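Local coordinates for xyloglucan-specific endo-beta-1,4-glucanase (Uncultured bacterium, PDB 4W88), which hydrolyses internal beta-1,4-glucosidic bonds of xyloglucan as a family GH5 endo-glucanase, probably with a retaining double-displacement mechanism, at residues P40-D52 and R83-M96. The protein carries 1 engineered substitution. Sequence-based numbering, arbitrary orientation.
Sequences PKTTQEIVDTVND and RVKEVVDYAVNDGM
K41 CE sits over one face of the R83 guanidinium, 3.5 Å above its plane, and V87 CG2 covers the opposite face. At the guanidinium edge R83 NH2 donates to T42 O (2.8 Å), while NH1 serves both Y90 OH and the carboxylate of E86; outside the segments, E34 pairs with R83 NE and accepts from T42 OG1. The Y90 ring is likewise sandwiched, with Q44 N centred 3.5 Å above one face and E86 O over the other. Q44 runs alongside this ring, its amide 78° from the ring plane. With CG anti to the backbone N and a bend at chi2, Q44 brings its amide to the backbone carbonyl of Y90 and the side chain of N93. Its NE2 donates to Y90 O (2.9 Å) and to D48 OD1. Its OE1 accepts an almost straight bond from N93 ND2 (172°). Further along the interface, V47 CG1 packs on M96 SE (3.6 Å), a selenomethionine that also lies against N51 CB. The axes of helices 44-52 and 83-92 approach to 9.1 Å, with their N-to-C directions 39° apart; these are neighbouring outer helices of the TIM barrel, preceding strands 57-60 and 97-101. D48 OD1 and D94 OD2 approach to 2.5 Å, so one of these acids probably holds a proton. The chemistry thus changes along the interface, from a guanidinium whose charge is probably balanced by E34 and E86, through an amide network, to a probably protonated acid pair.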
loop_
_atom_site.group_PDB
_atom_site.type_symbol
_atom_site.label_atom_id
_atom_site.label_comp_id
_atom_site.label_asym_id
_atom_site.label_seq_id
_atom_site.Cartn_x
_atom_site.Cartn_y
_atom_site.Cartn_z
ATOM N N PRO A 40 -12.941 10.486 10.683
ATOM C CA PRO A 40 -13.793 11.528 10.075
ATOM C C PRO A 40 -13.763 11.497 8.548
ATOM O O PRO A 40 -12.825 10.941 7.923
ATOM C CB PRO A 40 -13.146 12.812 10.558
ATOM C CG PRO A 40 -11.706 12.449 10.765
ATOM C CD PRO A 40 -11.669 11.014 11.205
ATOM N N LYS A 41 -14.747 12.071 7.930
ATOM C CA LYS A 41 -14.755 12.160 6.482
ATOM C C LYS A 41 -13.475 12.954 6.040
ATOM O O LYS A 41 -13.112 14.018 6.609
ATOM C CB LYS A 41 -16.010 12.844 6.018
ATOM C CG LYS A 41 -16.115 13.016 4.514
ATOM C CD LYS A 41 -17.474 13.544 4.033
ATOM C CE LYS A 41 -17.329 13.812 2.540
ATOM N NZ LYS A 41 -18.555 14.398 2.054
ATOM N N THR A 42 -12.785 12.445 5.026
ATOM C CA THR A 42 -11.542 13.081 4.566
ATOM C C THR A 42 -11.894 14.435 3.946
ATOM O O THR A 42 -12.953 14.599 3.240
ATOM C CB THR A 42 -10.861 12.156 3.543
ATOM O OG1 THR A 42 -10.738 10.850 4.113
ATOM C CG2 THR A 42 -9.492 12.623 3.226
ATOM N N THR A 43 -11.018 15.389 4.195
ATOM C CA THR A 43 -11.176 16.733 3.639
ATOM C C THR A 43 -9.882 17.168 2.897
ATOM O O THR A 43 -8.802 16.556 3.084
ATOM C CB THR A 43 -11.377 17.741 4.733
ATOM O OG1 THR A 43 -10.210 17.712 5.579
ATOM C CG2 THR A 43 -12.631 17.451 5.495
ATOM N N GLN A 44 -10.005 18.196 2.042
ATOM C CA GLN A 44 -8.846 18.812 1.418
ATOM C C GLN A 44 -7.767 19.208 2.473
ATOM O O GLN A 44 -6.591 18.994 2.267
ATOM C CB GLN A 44 -9.259 20.010 0.565
ATOM C CG GLN A 44 -8.130 20.691 -0.190
ATOM C CD GLN A 44 -7.628 19.870 -1.312
ATOM O OE1 GLN A 44 -8.345 19.645 -2.298
ATOM N NE2 GLN A 44 -6.432 19.410 -1.197
ATOM N N GLU A 45 -8.226 19.728 3.617
ATOM C CA GLU A 45 -7.366 20.179 4.666
ATOM C C GLU A 45 -6.566 19.030 5.286
ATOM O O GLU A 45 -5.373 19.201 5.630
ATOM C CB GLU A 45 -8.138 20.900 5.768
ATOM C CG GLU A 45 -8.728 22.245 5.340
ATOM C CD GLU A 45 -10.129 22.175 4.749
ATOM O OE1 GLU A 45 -10.617 21.091 4.324
ATOM O OE2 GLU A 45 -10.807 23.242 4.695
ATOM N N ILE A 46 -7.207 17.874 5.486
ATOM C CA ILE A 46 -6.471 16.719 6.014
ATOM C C ILE A 46 -5.299 16.386 5.059
ATOM O O ILE A 46 -4.163 16.166 5.469
ATOM C CB ILE A 46 -7.441 15.529 6.226
ATOM C CG1 ILE A 46 -8.266 15.794 7.507
ATOM C CG2 ILE A 46 -6.665 14.244 6.365
ATOM C CD1 ILE A 46 -9.476 14.934 7.697
ATOM N N VAL A 47 -5.603 16.278 3.771
ATOM C CA VAL A 47 -4.606 15.925 2.773
ATOM C C VAL A 47 -3.523 17.008 2.716
ATOM O O VAL A 47 -2.317 16.688 2.640
ATOM C CB VAL A 47 -5.283 15.614 1.413
ATOM C CG1 VAL A 47 -4.279 15.440 0.291
ATOM C CG2 VAL A 47 -6.167 14.366 1.533
ATOM N N ASP A 48 -3.926 18.283 2.735
ATOM C CA ASP A 48 -2.968 19.392 2.777
ATOM C C ASP A 48 -1.964 19.262 3.906
ATOM O O ASP A 48 -0.763 19.496 3.776
ATOM C CB ASP A 48 -3.635 20.755 2.960
ATOM C CG ASP A 48 -4.524 21.212 1.858
ATOM O OD1 ASP A 48 -4.505 20.691 0.711
ATOM O OD2 ASP A 48 -5.322 22.165 2.205
ATOM N N THR A 49 -2.461 18.862 5.065
ATOM C CA THR A 49 -1.644 18.822 6.269
ATOM C C THR A 49 -0.568 17.756 6.136
ATOM O O THR A 49 0.595 17.945 6.548
ATOM C CB THR A 49 -2.547 18.542 7.505
ATOM O OG1 THR A 49 -3.578 19.524 7.588
ATOM C CG2 THR A 49 -1.790 18.524 8.788
ATOM N N VAL A 50 -0.971 16.609 5.582
ATOM C CA VAL A 50 -0.015 15.534 5.253
ATOM C C VAL A 50 1.118 16.052 4.326
ATOM O O VAL A 50 2.308 15.920 4.634
ATOM C CB VAL A 50 -0.774 14.326 4.614
ATOM C CG1 VAL A 50 0.177 13.264 4.079
ATOM C CG2 VAL A 50 -1.731 13.709 5.659
ATOM N N ASN A 51 0.713 16.625 3.199
ATOM C CA ASN A 51 1.619 17.168 2.223
ATOM C C ASN A 51 2.569 18.220 2.851
ATOM O O ASN A 51 3.800 18.226 2.639
ATOM C CB ASN A 51 0.873 17.816 1.050
ATOM C CG ASN A 51 1.805 18.190 -0.084
ATOM O OD1 ASN A 51 2.607 17.358 -0.598
ATOM N ND2 ASN A 51 1.693 19.444 -0.504
ATOM N N ASP A 52 1.985 19.115 3.622
ATOM C CA ASP A 52 2.760 20.240 4.166
ATOM C C ASP A 52 3.864 19.787 5.117
ATOM O O ASP A 52 4.916 20.471 5.267
ATOM C CB ASP A 52 1.831 21.205 4.892
ATOM C CG ASP A 52 0.902 21.998 3.959
ATOM O OD1 ASP A 52 1.166 22.130 2.727
ATOM O OD2 ASP A 52 -0.088 22.562 4.554
ATOM N N ARG A 83 -16.816 9.462 -4.885
ATOM C CA ARG A 83 -16.120 9.801 -3.651
ATOM C C ARG A 83 -14.661 9.465 -3.680
ATOM O O ARG A 83 -13.842 10.261 -3.268
ATOM C CB ARG A 83 -16.815 9.161 -2.449
ATOM C CG ARG A 83 -16.176 9.497 -1.132
ATOM C CD ARG A 83 -16.069 11.010 -0.902
ATOM N NE ARG A 83 -15.386 11.241 0.345
ATOM C CZ ARG A 83 -14.742 12.373 0.653
ATOM N NH1 ARG A 83 -14.746 13.407 -0.163
ATOM N NH2 ARG A 83 -14.041 12.444 1.754
ATOM N N VAL A 84 -14.344 8.294 -4.204
ATOM C CA VAL A 84 -12.944 7.901 -4.417
ATOM C C VAL A 84 -12.221 8.936 -5.253
ATOM O O VAL A 84 -11.142 9.401 -4.871
ATOM C CB VAL A 84 -12.860 6.545 -5.078
ATOM C CG1 VAL A 84 -11.433 6.189 -5.387
ATOM C CG2 VAL A 84 -13.425 5.467 -4.105
ATOM N N LYS A 85 -12.871 9.373 -6.353
ATOM C CA LYS A 85 -12.277 10.401 -7.206
ATOM C C LYS A 85 -12.081 11.751 -6.441
ATOM O O LYS A 85 -11.068 12.428 -6.622
ATOM C CB LYS A 85 -13.166 10.585 -8.408
ATOM C CG LYS A 85 -12.735 11.655 -9.348
ATOM C CD LYS A 85 -13.500 11.640 -10.722
ATOM C CE LYS A 85 -12.926 10.535 -11.574
ATOM N NZ LYS A 85 -13.367 10.710 -13.035
ATOM N N GLU A 86 -13.025 12.140 -5.575
ATOM C CA GLU A 86 -12.896 13.360 -4.765
ATOM C C GLU A 86 -11.655 13.316 -3.879
ATOM O O GLU A 86 -10.997 14.293 -3.723
ATOM C CB GLU A 86 -14.062 13.585 -3.844
ATOM C CG GLU A 86 -15.301 14.046 -4.442
ATOM C CD GLU A 86 -16.166 14.647 -3.369
ATOM O OE1 GLU A 86 -16.445 14.062 -2.383
ATOM O OE2 GLU A 86 -16.578 15.770 -3.517
ATOM N N VAL A 87 -11.385 12.154 -3.290
ATOM C CA VAL A 87 -10.269 11.998 -2.376
ATOM C C VAL A 87 -8.944 12.015 -3.136
ATOM O O VAL A 87 -7.995 12.713 -2.736
ATOM C CB VAL A 87 -10.441 10.753 -1.515
ATOM C CG1 VAL A 87 -9.242 10.580 -0.632
ATOM C CG2 VAL A 87 -11.661 10.947 -0.611
ATOM N N VAL A 88 -8.917 11.288 -4.259
ATOM C CA VAL A 88 -7.727 11.318 -5.128
ATOM C C VAL A 88 -7.496 12.805 -5.512
ATOM O O VAL A 88 -6.348 13.280 -5.561
ATOM C CB VAL A 88 -7.925 10.448 -6.355
ATOM C CG1 VAL A 88 -6.860 10.645 -7.439
ATOM C CG2 VAL A 88 -7.889 8.975 -5.882
ATOM N N ASP A 89 -8.576 13.508 -5.906
ATOM C CA ASP A 89 -8.438 14.884 -6.357
ATOM C C ASP A 89 -7.935 15.823 -5.293
ATOM O O ASP A 89 -7.219 16.787 -5.632
ATOM C CB ASP A 89 -9.775 15.397 -6.874
ATOM C CG ASP A 89 -10.176 14.811 -8.192
ATOM O OD1 ASP A 89 -9.373 14.154 -8.870
ATOM O OD2 ASP A 89 -11.284 15.158 -8.619
ATOM N N TYR A 90 -8.217 15.577 -3.990
ATOM C CA TYR A 90 -7.539 16.351 -2.930
ATOM C C TYR A 90 -5.993 16.329 -3.090
ATOM O O TYR A 90 -5.312 17.376 -2.991
ATOM C CB TYR A 90 -7.862 15.864 -1.555
ATOM C CG TYR A 90 -9.311 15.903 -1.097
ATOM C CD1 TYR A 90 -10.173 16.917 -1.477
ATOM C CD2 TYR A 90 -9.776 14.956 -0.222
ATOM C CE1 TYR A 90 -11.497 16.935 -1.061
ATOM C CE2 TYR A 90 -11.093 14.981 0.209
ATOM C CZ TYR A 90 -11.959 15.905 -0.232
ATOM O OH TYR A 90 -13.252 15.892 0.211
ATOM N N ALA A 91 -5.471 15.151 -3.411
ATOM C CA ALA A 91 -4.063 14.963 -3.591
ATOM C C ALA A 91 -3.567 15.601 -4.893
ATOM O O ALA A 91 -2.487 16.225 -4.937
ATOM C CB ALA A 91 -3.679 13.518 -3.512
ATOM N N VAL A 92 -4.290 15.387 -5.958
ATOM C CA VAL A 92 -3.977 16.044 -7.292
ATOM C C VAL A 92 -3.896 17.565 -7.145
ATOM O O VAL A 92 -3.003 18.184 -7.691
ATOM C CB VAL A 92 -4.970 15.648 -8.409
ATOM C CG1 VAL A 92 -4.664 16.375 -9.716
ATOM C CG2 VAL A 92 -4.970 14.115 -8.647
ATOM N N ASN A 93 -4.798 18.131 -6.362
ATOM C CA ASN A 93 -4.836 19.584 -6.133
ATOM C C ASN A 93 -3.574 20.128 -5.516
ATOM O O ASN A 93 -3.292 21.302 -5.630
ATOM C CB ASN A 93 -6.033 19.999 -5.262
ATOM C CG ASN A 93 -7.360 19.879 -5.993
ATOM O OD1 ASN A 93 -7.438 19.885 -7.217
ATOM N ND2 ASN A 93 -8.427 19.758 -5.213
ATOM N N ASP A 94 -2.872 19.257 -4.823
ATOM C CA ASP A 94 -1.652 19.599 -4.123
ATOM C C ASP A 94 -0.380 19.101 -4.823
ATOM O O ASP A 94 0.738 19.197 -4.286
ATOM C CB ASP A 94 -1.677 19.084 -2.674
ATOM C CG ASP A 94 -2.756 19.727 -1.793
ATOM O OD1 ASP A 94 -3.538 20.538 -2.282
ATOM O OD2 ASP A 94 -2.786 19.366 -0.545
ATOM N N GLY A 95 -0.535 18.528 -5.978
ATOM C CA GLY A 95 0.614 18.067 -6.778
ATOM C C GLY A 95 1.340 16.859 -6.238
ATOM O O GLY A 95 2.558 16.640 -6.485
HETATM N N MSE A 96 0.594 16.055 -5.507
HETATM C CA MSE A 96 1.151 14.883 -4.793
HETATM C C MSE A 96 1.274 13.669 -5.705
HETATM O O MSE A 96 0.577 13.560 -6.725
HETATM C CB MSE A 96 0.264 14.527 -3.603
HETATM C CG MSE A 96 0.258 15.622 -2.563
HETATM SE SE MSE A 96 -0.980 15.215 -1.104
HETATM C CE MSE A 96 0.139 14.054 -0.052
HETATM O O HOH W 1 -18.335 14.458 -0.878
HETATM O O HOH W 2 -14.960 16.493 2.854
HETATM O O HOH W 3 -0.200 21.185 0.725
HETATM O O HOH W 4 3.310 17.849 -3.203
HETATM O O HOH W 5 2.394 20.976 -3.031
#